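Local coordinates for lysyl oxidase (Pichia pastoris, PDB 1W7C), which is a copper- and topaquinone-containing amine oxidase that probably oxidises primary amines, including the side-chain amine of lysine, to aldehydes, at residues K126-F129 with E130-H133; S357-S360 with Y361-N365; V628-N631 with A632-D636; G580-R583 with I584-S588; G132-D135 with R136-A140. All blocks are in the same frame, centred on the assembly; numbering follows the deposited sequence.

Contact 1 of 5, residues K126-F129 with E130-H133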
loop_
_atom_site.group_PDB
_atom_site.type_symbol
_atom_site.label_atom_id
_atom_site.label_comp_id
_atom_site.label_asym_id
_atom_site.label_seq_id
_atom_site.Cartn_x
_atom_site.Cartn_y
_atom_site.Cartn_z
ATOM N N LYS A 126 -24.590 34.786 2.523
ATOM C CA LYS A 126 -23.921 35.620 3.498
ATOM C C LYS A 126 -23.433 34.765 4.692
ATOM O O LYS A 126 -24.191 33.993 5.286
ATOM C CB LYS A 126 -24.920 36.679 4.038
ATOM C CG LYS A 126 -25.332 37.692 2.965
ATOM C CD LYS A 126 -26.334 38.740 3.501
ATOM C CE LYS A 126 -26.746 39.752 2.457
ATOM N NZ LYS A 126 -27.520 39.153 1.356
ATOM N N LEU A 127 -22.169 34.981 5.040
ATOM C CA LEU A 127 -21.527 34.365 6.196
ATOM C C LEU A 127 -21.322 35.445 7.247
ATOM O O LEU A 127 -20.572 36.383 6.995
ATOM C CB LEU A 127 -20.188 33.754 5.770
ATOM C CG LEU A 127 -19.290 33.142 6.854
ATOM C CD1 LEU A 127 -19.861 31.799 7.268
ATOM C CD2 LEU A 127 -17.881 32.997 6.349
ATOM N N PRO A 128 -21.987 35.357 8.402
ATOM C CA PRO A 128 -21.872 36.411 9.421
ATOM C C PRO A 128 -20.435 36.635 9.901
ATOM O O PRO A 128 -19.645 35.690 10.022
ATOM C CB PRO A 128 -22.728 35.869 10.563
ATOM C CG PRO A 128 -23.693 34.977 9.920
ATOM C CD PRO A 128 -22.928 34.292 8.816
ATOM N N PHE A 129 -20.126 37.877 10.259
ATOM C CA PHE A 129 -18.820 38.234 10.780
ATOM C C PHE A 129 -18.339 37.281 11.882
ATOM O O PHE A 129 -17.185 36.868 11.878
ATOM C CB PHE A 129 -18.855 39.667 11.332
ATOM C CG PHE A 129 -17.529 40.117 11.888
ATOM C CD1 PHE A 129 -16.544 40.617 11.043
ATOM C CD2 PHE A 129 -17.259 40.020 13.256
ATOM C CE1 PHE A 129 -15.344 41.010 11.536
ATOM C CE2 PHE A 129 -16.049 40.432 13.750
ATOM C CZ PHE A 129 -15.090 40.924 12.891
ATOM N N GLU A 130 -19.200 36.980 12.858
ATOM C CA GLU A 130 -18.778 36.164 13.999
ATOM C C GLU A 130 -18.188 34.816 13.599
ATOM O O GLU A 130 -17.306 34.341 14.292
ATOM C CB GLU A 130 -19.883 35.939 15.019
ATOM C CG GLU A 130 -20.308 37.189 15.794
ATOM C CD GLU A 130 -19.148 37.991 16.385
ATOM O OE1 GLU A 130 -19.162 39.226 16.274
ATOM O OE2 GLU A 130 -18.247 37.390 17.016
ATOM N N VAL A 131 -18.678 34.234 12.503
ATOM C CA VAL A 131 -18.226 32.924 12.019
ATOM C C VAL A 131 -17.461 33.087 10.692
ATOM O O VAL A 131 -17.355 32.172 9.881
ATOM C CB VAL A 131 -19.398 31.916 11.876
ATOM C CG1 VAL A 131 -19.990 31.574 13.218
ATOM C CG2 VAL A 131 -20.469 32.403 10.922
ATOM N N GLY A 132 -16.894 34.258 10.509
ATOM C CA GLY A 132 -16.284 34.645 9.268
ATOM C C GLY A 132 -14.968 33.915 8.974
ATOM O O GLY A 132 -14.425 33.163 9.794
ATOM N N HIS A 133 -14.465 34.127 7.773
ATOM C CA HIS A 133 -13.158 33.618 7.381
ATOM C C HIS A 133 -12.077 34.309 8.197
ATOM O O HIS A 133 -12.121 35.538 8.431
ATOM C CB HIS A 133 -12.933 33.879 5.900
ATOM C CG HIS A 133 -11.665 33.297 5.373
ATOM N ND1 HIS A 133 -11.395 31.954 5.414
ATOM C CD2 HIS A 133 -10.569 33.886 4.849
ATOM C CE1 HIS A 133 -10.196 31.737 4.900
ATOM N NE2 HIS A 133 -9.659 32.897 4.591
#
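L127 leans across the turn that follows it. Its CG is anti to the backbone N (chi1 175°), which carries the two methyl groups over the chain that folds back: CD1 rests 3.6 Å from V131 O and beside V131 CG2, while CD2 lies 3.7 Å from G132 CA. A branched aliphatic side chain suits this buried place because its two methyls meet V131 and G132 separately. With both methyls cut away, as in an alanine, the returning backbone would probably lose its apolar backing. P128 comes next, and its rigid ring probably helps set the chain for the bend. Its CD packs alongside V131 CG2 at 3.7 Å, and the two side chains point the same way. Its carbonyl receives V131 N, with P128 O and V131 N 3.0 Å apart. F129 repeats the pattern one residue on, G132 N donating to F129 O over 3.0 Å. In both bonds the donor stands well above the carbonyl plane, as the chain turns tightly. Glycine is apt at 132, since a CB there would collide with F129 O. The F129 ring is buried, and E130 OE1 comes to its edge, in the ring plane, 3.7 Å from CD2, with the carboxylate turned 68° from the ring. That carboxylate is held by T187 and by the backbone of G217, while F129 packs edge-to-face with F50. Strand 126-128 pairs with strand 96-103 through L127 and F97, the turn touches H180 of strand 170-180, and the chain runs on to helix 136-150.

Contact 2 of 5, residues S357-S360 with Y361-N365. With IMD (imidazole), chain P.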
loop_
_atom_site.group_PDB
_atom_site.type_symbol
_atom_site.label_atom_id
_atom_site.label_comp_id
_atom_site.label_asym_id
_atom_site.label_seq_id
_atom_site.Cartn_x
_atom_site.Cartn_y
_atom_site.Cartn_z
ATOM N N SER A 357 -9.172 23.061 9.163
ATOM C CA SER A 357 -9.646 22.862 7.803
ATOM C C SER A 357 -8.607 23.425 6.861
ATOM O O SER A 357 -8.427 24.633 6.757
ATOM C CB SER A 357 -10.934 23.640 7.603
ATOM O OG SER A 357 -11.215 23.838 6.206
ATOM N N ASP A 358 -7.883 22.570 6.152
ATOM C CA ASP A 358 -6.791 23.055 5.340
ATOM C C ASP A 358 -7.258 23.809 4.102
ATOM O O ASP A 358 -6.543 24.691 3.624
ATOM C CB ASP A 358 -5.822 21.928 5.015
ATOM C CG ASP A 358 -4.855 21.662 6.127
ATOM O OD1 ASP A 358 -4.692 22.518 7.026
ATOM O OD2 ASP A 358 -4.240 20.606 6.200
ATOM N N ILE A 359 -8.493 23.565 3.649
ATOM C CA ILE A 359 -8.974 24.383 2.527
ATOM C C ILE A 359 -9.334 25.814 2.960
ATOM O O ILE A 359 -9.350 26.694 2.128
ATOM C CB ILE A 359 -10.158 23.726 1.743
ATOM C CG1 ILE A 359 -11.484 23.741 2.512
ATOM C CG2 ILE A 359 -9.746 22.358 1.226
ATOM C CD1 ILE A 359 -12.648 23.280 1.657
ATOM N N SER A 360 -9.633 26.028 4.251
ATOM C CA SER A 360 -9.793 27.400 4.719
ATOM C C SER A 360 -8.496 28.194 4.554
ATOM O O SER A 360 -8.540 29.346 4.152
ATOM C CB SER A 360 -10.299 27.473 6.152
ATOM O OG SER A 360 -9.332 27.154 7.132
ATOM N N TYR A 361 -7.361 27.590 4.850
ATOM C CA TYR A 361 -6.054 28.217 4.661
ATOM C C TYR A 361 -5.690 28.273 3.180
ATOM O O TYR A 361 -5.017 29.189 2.747
ATOM C CB TYR A 361 -4.973 27.468 5.444
ATOM C CG TYR A 361 -5.173 27.585 6.923
ATOM C CD1 TYR A 361 -5.842 26.619 7.645
ATOM C CD2 TYR A 361 -4.742 28.713 7.590
ATOM C CE1 TYR A 361 -6.058 26.767 9.006
ATOM C CE2 TYR A 361 -4.941 28.873 8.946
ATOM C CZ TYR A 361 -5.603 27.901 9.657
ATOM O OH TYR A 361 -5.857 28.013 10.997
ATOM N N GLY A 362 -6.097 27.259 2.435
ATOM C CA GLY A 362 -5.810 27.101 1.025
ATOM C C GLY A 362 -4.782 25.999 0.827
ATOM O O GLY A 362 -3.701 26.044 1.405
ATOM N N VAL A 363 -5.111 25.026 -0.020
ATOM C CA VAL A 363 -4.184 23.973 -0.420
ATOM C C VAL A 363 -3.480 24.351 -1.737
ATOM O O VAL A 363 -2.358 23.902 -2.005
ATOM C CB VAL A 363 -4.970 22.624 -0.577
ATOM C CG1 VAL A 363 -4.099 21.497 -1.063
ATOM C CG2 VAL A 363 -5.654 22.226 0.739
ATOM N N GLY A 364 -4.119 25.207 -2.551
ATOM C CA GLY A 364 -3.654 25.574 -3.883
ATOM C C GLY A 364 -2.917 26.900 -3.990
ATOM O O GLY A 364 -2.686 27.393 -5.100
ATOM N N ASN A 365 -2.546 27.466 -2.849
ATOM C CA ASN A 365 -1.873 28.770 -2.805
ATOM C C ASN A 365 -0.517 28.701 -2.125
ATOM O O ASN A 365 -0.111 29.643 -1.443
ATOM C CB ASN A 365 -2.764 29.824 -2.129
ATOM C CG ASN A 365 -3.142 29.449 -0.716
ATOM O OD1 ASN A 365 -2.811 28.356 -0.237
ATOM N ND2 ASN A 365 -3.891 30.339 -0.045
HETATM N N1 IMD P . -0.846 23.857 9.946
HETATM C C2 IMD P . -1.525 23.079 9.059
HETATM N N3 IMD P . -2.720 23.700 8.837
HETATM C C4 IMD P . -2.774 24.837 9.556
HETATM C C5 IMD P . -1.596 24.934 10.267
#
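D358 and G362 close the single helical turn of 358-361: G362 N donates to D358 O over 2.9 Å, the donor only slightly tilted from the carbonyl plane. S357 caps the start of the turn. S357 OG accepts a weak bond from S360 N at 3.3 Å, and S360 OG returns a short one of 2.7 Å to S357 O, in the carbonyl plane, tying the first turn twice. G362 ends the helix with a positive phi of 107°, where a CB would jam against the carbonyl of Y361 and run into the amide of N365. That amide folds back, N365 ND2 meeting a lone pair of Y361 O at 3.2 Å. Y361 has its CG anti to the carbonyl carbon (chi1 -67°), which lays the ring back along the turn with CD1 3.4 Å from S357 O. Over one face of the ring, toward its rim, sits a bound imidazole, its C4 3.8 Å from Y361 CE1. The imidazole N3 donates to D358 OD1, 2.9 Å away and almost straight at 173°, and the imidazole is also hydrogen-bonded to N437. D358 is the predicted proton acceptor of the active site, and the imidazole, probably from the crystallisation liquor, is held there between carboxylate and tyrosine. V363 CG2 touches I359 CG2 and lies near D358 O. E339 of strand 329-344 binds both S357 OG and I359 N. D358 and V363 pack on L340 of that strand, and on Y440 and F442 of strand 440-446 respectively.

Contact 3 of 5, residues V628-N631 with A632-D636. With CA (calcium ion), chain E.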
loop_
_atom_site.group_PDB
_atom_site.type_symbol
_atom_site.label_atom_id
_atom_site.label_comp_id
_atom_site.label_asym_id
_atom_site.label_seq_id
_atom_site.Cartn_x
_atom_site.Cartn_y
_atom_site.Cartn_z
ATOM N N VAL A 628 -21.721 24.513 4.029
ATOM C CA VAL A 628 -22.024 23.138 3.669
ATOM C C VAL A 628 -21.987 22.260 4.916
ATOM O O VAL A 628 -20.939 22.143 5.595
ATOM C CB VAL A 628 -21.044 22.606 2.613
ATOM C CG1 VAL A 628 -21.228 21.085 2.443
ATOM C CG2 VAL A 628 -21.258 23.303 1.277
ATOM N N ASN A 629 -23.134 21.649 5.194
ATOM C CA ASN A 629 -23.223 20.553 6.128
ATOM C C ASN A 629 -23.379 19.298 5.287
ATOM O O ASN A 629 -24.405 19.103 4.661
ATOM C CB ASN A 629 -24.386 20.745 7.076
ATOM C CG ASN A 629 -24.459 19.642 8.130
ATOM O OD1 ASN A 629 -24.041 18.506 7.872
ATOM N ND2 ASN A 629 -24.996 19.962 9.307
ATOM N N PHE A 630 -22.328 18.481 5.248
ATOM C CA PHE A 630 -22.301 17.309 4.383
ATOM C C PHE A 630 -23.501 16.385 4.630
ATOM O O PHE A 630 -23.953 15.717 3.727
ATOM C CB PHE A 630 -20.994 16.565 4.572
ATOM C CG PHE A 630 -20.883 15.287 3.777
ATOM C CD1 PHE A 630 -20.540 15.325 2.442
ATOM C CD2 PHE A 630 -21.161 14.062 4.363
ATOM C CE1 PHE A 630 -20.411 14.167 1.693
ATOM C CE2 PHE A 630 -21.033 12.888 3.613
ATOM C CZ PHE A 630 -20.696 12.953 2.278
ATOM N N ASN A 631 -23.970 16.303 5.878
ATOM C CA ASN A 631 -25.052 15.411 6.182
ATOM C C ASN A 631 -26.342 15.768 5.445
ATOM O O ASN A 631 -27.196 14.916 5.293
ATOM C CB ASN A 631 -25.306 15.386 7.696
ATOM C CG ASN A 631 -24.278 14.578 8.452
ATOM O OD1 ASN A 631 -23.472 13.845 7.839
ATOM N ND2 ASN A 631 -24.254 14.739 9.777
ATOM N N ALA A 632 -26.460 17.007 4.951
ATOM C CA ALA A 632 -27.623 17.400 4.166
ATOM C C ALA A 632 -27.724 16.588 2.865
ATOM O O ALA A 632 -28.801 16.464 2.278
ATOM C CB ALA A 632 -27.595 18.888 3.866
ATOM N N PHE A 633 -26.590 16.061 2.374
ATOM C CA PHE A 633 -26.608 15.276 1.145
ATOM C C PHE A 633 -27.289 13.909 1.334
ATOM O O PHE A 633 -27.701 13.283 0.367
ATOM C CB PHE A 633 -25.189 14.928 0.663
ATOM C CG PHE A 633 -24.289 16.096 0.322
ATOM C CD1 PHE A 633 -24.684 17.423 0.471
ATOM C CD2 PHE A 633 -23.007 15.832 -0.172
ATOM C CE1 PHE A 633 -23.760 18.459 0.142
ATOM C CE2 PHE A 633 -22.117 16.865 -0.481
ATOM C CZ PHE A 633 -22.526 18.180 -0.361
ATOM N N LEU A 634 -27.376 13.456 2.585
ATOM C CA LEU A 634 -27.790 12.115 2.937
ATOM C C LEU A 634 -29.236 12.128 3.359
ATOM O O LEU A 634 -29.565 12.317 4.529
ATOM C CB LEU A 634 -26.901 11.593 4.076
ATOM C CG LEU A 634 -25.419 11.549 3.754
ATOM C CD1 LEU A 634 -24.582 11.296 5.013
ATOM C CD2 LEU A 634 -25.127 10.507 2.669
ATOM N N ASP A 635 -30.098 11.923 2.382
ATOM C CA ASP A 635 -31.548 12.051 2.578
ATOM C C ASP A 635 -32.289 10.890 1.922
ATOM O O ASP A 635 -33.420 11.008 1.466
ATOM C CB ASP A 635 -32.056 13.439 2.154
ATOM C CG ASP A 635 -31.537 13.893 0.818
ATOM O OD1 ASP A 635 -31.645 15.117 0.532
ATOM O OD2 ASP A 635 -31.028 13.108 0.010
ATOM N N ASP A 636 -31.654 9.714 1.990
ATOM C CA ASP A 636 -32.291 8.428 1.702
ATOM C C ASP A 636 -32.747 8.317 0.253
ATOM O O ASP A 636 -33.645 7.539 -0.063
ATOM C CB ASP A 636 -33.493 8.194 2.633
ATOM C CG ASP A 636 -34.039 6.802 2.545
ATOM O OD1 ASP A 636 -33.192 5.850 2.530
ATOM O OD2 ASP A 636 -35.322 6.586 2.534
HETATM CA CA CA E . -29.173 12.934 -1.429
HETATM O O HOH W 1 -29.645 14.492 6.380
HETATM O O HOH W 2 -29.604 15.310 -1.312
HETATM O O HOH W 3 -27.683 13.806 -3.099
#
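N629, F630 and N631 each offer a carbonyl to the residue three further on, a run of 3-10 turns with A632 N, F633 N and L634 N as donors. N629 starts it with an Asx turn: CG anti to the backbone N (chi1 -177°) brings OD1 round to N631 N, 3.0 Å away, a task its short amide performs well; N629 OD1 also accepts from N596. The side chains of F630 and F633 cross at about a right angle, F630 CE1 lying 3.6 Å from F633 CD2. Their ring planes are inclined at 54°. L634 CD1 adds a methyl near F630 CE2, at 4.1 Å. As the run ends, the chain offers two oxygens as ligands to a calcium ion: F633 O and D635 OD2 each bind the metal at 2.4 Å. Two waters and three further atoms make seven ligands, E540 and E637 being the other protein residues of the site. One of these waters also donates to D635 OD1, while another water bridges N631 O and L634 O, pinning the exit of the turn. F630 meets F603 of strand 602-606 edge-to-face, F633 and L634 rest on T605 of that strand, and strand 642-654 follows in the chain.

Contact 4 of 5, residues G580-R583 with I584-S588; sequences GVHR and IVKNS
R583 reaches over the backbone that follows it and lays its guanidinium on V585 O, which stands 3.4 Å from R583 CZ, over the centre of one face. The bend at chi3 (68°) folds the chain back to do this, and it brings R583 NH2 to 3.5 Å from V585 CG1 and 3.6 Å from S588 CB. At the guanidinium edge, in its plane, a water accepts from R583 NH2 at 3.0 Å and also from S588 N. The same arginine makes a salt bridge from NE to E343 of strand 329-344. Shortening it to an alanine would probably leave E343 without its charged mate, V585 O without the guanidinium over it, and the water without the NH2 donor. This is an irregular loop between strands 569-576 and 602-606, at the dimer interface: the backbone N atoms of K586 and N587 both reach N528 of the second subunit. I584 packs on F487 and H653, and on Q552 of the second subunit. K586 is modelled in two conformers, so the weak bonds its NZ makes in one of them to R583 O and I584 O are doubtful. R583 O is gripped more firmly by H582 ND1, at 2.9 Å.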
loop_
_atom_site.group_PDB
_atom_site.type_symbol
_atom_site.label_atom_id
_atom_site.label_comp_id
_atom_site.label_asym_id
_atom_site.label_seq_id
_atom_site.Cartn_x
_atom_site.Cartn_y
_atom_site.Cartn_z
ATOM N N GLY A 580 -7.155 3.491 5.170
ATOM C CA GLY A 580 -8.586 3.445 5.077
ATOM C C GLY A 580 -9.218 3.613 6.462
ATOM O O GLY A 580 -9.905 2.733 6.978
ATOM N N VAL A 581 -9.018 4.805 7.042
ATOM C CA VAL A 581 -9.496 5.149 8.363
ATOM C C VAL A 581 -10.220 6.487 8.358
ATOM O O VAL A 581 -10.040 7.308 7.484
ATOM C CB VAL A 581 -8.372 5.152 9.413
ATOM C CG1 VAL A 581 -7.581 3.804 9.410
ATOM C CG2 VAL A 581 -7.415 6.293 9.204
ATOM N N HIS A 582 -11.077 6.657 9.362
ATOM C CA HIS A 582 -11.856 7.859 9.575
ATOM C C HIS A 582 -11.619 8.402 10.992
ATOM O O HIS A 582 -10.856 7.824 11.767
ATOM C CB HIS A 582 -13.351 7.584 9.312
ATOM C CG HIS A 582 -13.939 6.512 10.167
ATOM N ND1 HIS A 582 -14.146 6.641 11.521
ATOM C CD2 HIS A 582 -14.300 5.247 9.857
ATOM C CE1 HIS A 582 -14.640 5.506 12.003
ATOM N NE2 HIS A 582 -14.728 4.642 11.014
ATOM N N ARG A 583 -12.266 9.507 11.329
ATOM C CA ARG A 583 -12.089 10.110 12.625
ATOM C C ARG A 583 -12.367 9.148 13.746
ATOM O O ARG A 583 -13.341 8.393 13.715
ATOM C CB ARG A 583 -13.025 11.306 12.816
ATOM C CG ARG A 583 -12.697 12.558 12.045
ATOM C CD ARG A 583 -13.805 13.618 12.191
ATOM N NE ARG A 583 -13.869 14.127 13.536
ATOM C CZ ARG A 583 -14.959 14.593 14.131
ATOM N NH1 ARG A 583 -16.135 14.565 13.528
ATOM N NH2 ARG A 583 -14.871 15.085 15.348
ATOM N N ILE A 584 -11.554 9.227 14.771
ATOM C CA ILE A 584 -11.809 8.581 16.075
ATOM C C ILE A 584 -12.849 9.348 16.870
ATOM O O ILE A 584 -13.816 8.768 17.357
ATOM C CB ILE A 584 -10.503 8.431 16.858
ATOM C CG1 ILE A 584 -9.540 7.533 16.093
ATOM C CG2 ILE A 584 -10.798 7.880 18.267
ATOM C CD1 ILE A 584 -8.107 7.537 16.607
ATOM N N VAL A 585 -12.647 10.645 17.028
ATOM C CA VAL A 585 -13.589 11.491 17.791
ATOM C C VAL A 585 -14.949 11.558 17.066
ATOM O O VAL A 585 -14.970 11.604 15.820
ATOM C CB VAL A 585 -12.972 12.893 17.958
ATOM C CG1 VAL A 585 -13.984 13.881 18.566
ATOM C CG2 VAL A 585 -11.681 12.806 18.769
ATOM N N LYS A 586 -16.026 11.581 17.840
ATOM C CA LYS A 586 -17.384 11.608 17.310
ATOM C C LYS A 586 -18.022 12.993 17.381
ATOM O O LYS A 586 -18.730 13.401 16.459
ATOM C CB LYS A 586 -18.265 10.585 18.059
ATOM C CG LYS A 586 -17.627 9.134 18.076
ATOM C CD LYS A 586 -17.191 8.656 16.704
ATOM C CE LYS A 586 -16.497 7.279 16.713
ATOM N NZ LYS A 586 -15.579 7.101 15.508
ATOM N N ASN A 587 -17.840 13.681 18.500
ATOM C CA ASN A 587 -18.574 14.896 18.789
ATOM C C ASN A 587 -17.625 15.984 19.269
ATOM O O ASN A 587 -17.492 16.189 20.472
ATOM C CB ASN A 587 -19.624 14.623 19.912
ATOM C CG ASN A 587 -20.483 13.379 19.670
ATOM O OD1 ASN A 587 -20.653 12.507 20.561
ATOM N ND2 ASN A 587 -21.093 13.325 18.520
ATOM N N SER A 588 -17.020 16.701 18.348
ATOM C CA SER A 588 -16.052 17.752 18.677
ATOM C C SER A 588 -16.677 19.121 18.838
ATOM O O SER A 588 -17.407 19.591 17.961
ATOM C CB SER A 588 -14.998 17.855 17.579
ATOM O OG SER A 588 -14.142 18.950 17.826
HETATM O O HOH W 4 -17.604 16.424 15.499
#

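Contact 5 of 5, residues G132-D135 with R136-A140; sequences GHLD and RIKSA
D135 reaches forward over the first turn of the helix. Its CG sits between the backbone N and the carbonyl carbon (chi1 71°), and this brings OD2 to 2.9 Å from K138 N, with a nearly straight bond of 167° that meets the oxygen almost along its C-O axis. D135 O in turn accepts from S139 N, also at 2.9 Å, the first regular bond of the helix. The other carboxylate oxygen, OD1, is bound by the hydroxyl of Y54. Lying at a helix start, the carboxylate would probably be favoured in its charged form. Just before it, L134 is the centre of an inverse gamma turn, which D135 N closes weakly on H133 O. L134 CG, anti to the backbone N, sends CD1 to 3.6 Å from S139 OG and 4.0 Å from K138 CG, across which it lies at about a right angle. S139 is small enough to let the leucine approach and polar enough for OG to bond a water 2.8 Å away; that water donates to L134 O. The ammonium of K138 stays clear of the carboxylate: its chain bends at chi3 (-84°), and NZ donates a hydrogen bond to a second water at 2.8 Å. That water donates to H133 O over 2.7 Å, so the lysine joins the helix to the incoming loop, and its charge lies on F129 in a cation-pi contact. R136 stretches out to Y393. An aspartate taking up an amide of the first turn in this way is a classic N-cap, here opening helix 136-150.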
loop_
_atom_site.group_PDB
_atom_site.type_symbol
_atom_site.label_atom_id
_atom_site.label_comp_id
_atom_site.label_asym_id
_atom_site.label_seq_id
_atom_site.Cartn_x
_atom_site.Cartn_y
_atom_site.Cartn_z
ATOM N N GLY A 132 -16.894 34.258 10.509
ATOM C CA GLY A 132 -16.284 34.645 9.268
ATOM C C GLY A 132 -14.968 33.915 8.974
ATOM O O GLY A 132 -14.425 33.163 9.794
ATOM N N HIS A 133 -14.465 34.127 7.773
ATOM C CA HIS A 133 -13.158 33.618 7.381
ATOM C C HIS A 133 -12.077 34.309 8.197
ATOM O O HIS A 133 -12.121 35.538 8.431
ATOM C CB HIS A 133 -12.933 33.879 5.900
ATOM C CG HIS A 133 -11.665 33.297 5.373
ATOM N ND1 HIS A 133 -11.395 31.954 5.414
ATOM C CD2 HIS A 133 -10.569 33.886 4.849
ATOM C CE1 HIS A 133 -10.196 31.737 4.900
ATOM N NE2 HIS A 133 -9.659 32.897 4.591
ATOM N N LEU A 134 -11.088 33.537 8.613
ATOM C CA LEU A 134 -9.902 34.082 9.253
ATOM C C LEU A 134 -9.014 34.682 8.175
ATOM O O LEU A 134 -8.068 34.057 7.691
ATOM C CB LEU A 134 -9.169 32.987 10.031
ATOM C CG LEU A 134 -7.926 33.427 10.810
ATOM C CD1 LEU A 134 -8.239 34.539 11.820
ATOM C CD2 LEU A 134 -7.286 32.223 11.519
ATOM N N ASP A 135 -9.384 35.890 7.781
ATOM C CA ASP A 135 -8.775 36.550 6.663
ATOM C C ASP A 135 -7.647 37.455 7.145
ATOM O O ASP A 135 -7.353 37.519 8.338
ATOM C CB ASP A 135 -9.797 37.280 5.765
ATOM C CG ASP A 135 -10.385 38.502 6.376
ATOM O OD1 ASP A 135 -11.133 39.172 5.605
ATOM O OD2 ASP A 135 -10.247 38.824 7.588
ATOM N N ARG A 136 -7.013 38.155 6.221
ATOM C CA ARG A 136 -5.840 38.973 6.555
ATOM C C ARG A 136 -6.214 40.034 7.589
ATOM O O ARG A 136 -5.428 40.345 8.479
ATOM C CB ARG A 136 -5.258 39.639 5.324
ATOM C CG ARG A 136 -4.526 38.677 4.448
ATOM C CD ARG A 136 -3.801 39.303 3.298
ATOM N NE ARG A 136 -3.112 38.259 2.549
ATOM C CZ ARG A 136 -2.586 38.413 1.351
ATOM N NH1 ARG A 136 -2.614 39.591 0.742
ATOM N NH2 ARG A 136 -1.989 37.377 0.771
ATOM N N ILE A 137 -7.411 40.578 7.455
ATOM C CA ILE A 137 -7.890 41.658 8.336
ATOM C C ILE A 137 -8.138 41.142 9.761
ATOM O O ILE A 137 -7.671 41.738 10.740
ATOM C CB ILE A 137 -9.151 42.322 7.714
ATOM C CG1 ILE A 137 -8.850 42.909 6.315
ATOM C CG2 ILE A 137 -9.704 43.394 8.653
ATOM C CD1 ILE A 137 -7.607 43.721 6.241
ATOM N N LYS A 138 -8.826 40.011 9.877
ATOM C CA LYS A 138 -9.078 39.426 11.190
ATOM C C LYS A 138 -7.793 38.912 11.839
ATOM O O LYS A 138 -7.628 39.064 13.050
ATOM C CB LYS A 138 -10.126 38.317 11.125
ATOM C CG LYS A 138 -10.546 37.798 12.483
ATOM C CD LYS A 138 -11.914 37.150 12.442
ATOM C CE LYS A 138 -13.039 38.171 12.565
ATOM N NZ LYS A 138 -14.405 37.618 12.244
ATOM N N SER A 139 -6.901 38.306 11.057
ATOM C CA SER A 139 -5.595 37.859 11.585
ATOM C C SER A 139 -4.804 39.023 12.172
ATOM O O SER A 139 -4.217 38.910 13.248
ATOM C CB SER A 139 -4.786 37.185 10.486
ATOM O OG SER A 139 -5.401 35.960 10.191
ATOM N N ALA A 140 -4.800 40.139 11.464
ATOM C CA ALA A 140 -4.059 41.314 11.913
ATOM C C ALA A 140 -4.661 41.896 13.193
ATOM O O ALA A 140 -3.938 42.282 14.101
ATOM C CB ALA A 140 -4.008 42.387 10.814
HETATM O O HOH W 5 -13.918 37.261 9.560
HETATM O O HOH W 6 -5.177 35.183 7.561
#

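How the contacts relate
Along the chain the order is contact 1, contact 5, contact 2, contact 4, contact 3. Contacts 1 and 5 share G132 and H133, their centres about 10 Å apart, and carry the chain from strand 126-128 into helix 136-150; K138 NZ reaches to within 2.9 Å of F129 O. Contacts 2, 3 and 4 all belong to the copper amine oxidase enzyme domain, their centres 18 to 23 Å apart and mutually untouching. H133 packs on S360, so the segment shared by contacts 1 and 5 meets the turn bearing the predicted proton acceptor. Contacts 3 and 4 lie elsewhere, contact 3 at a calcium site and contact 4 at the dimer interface.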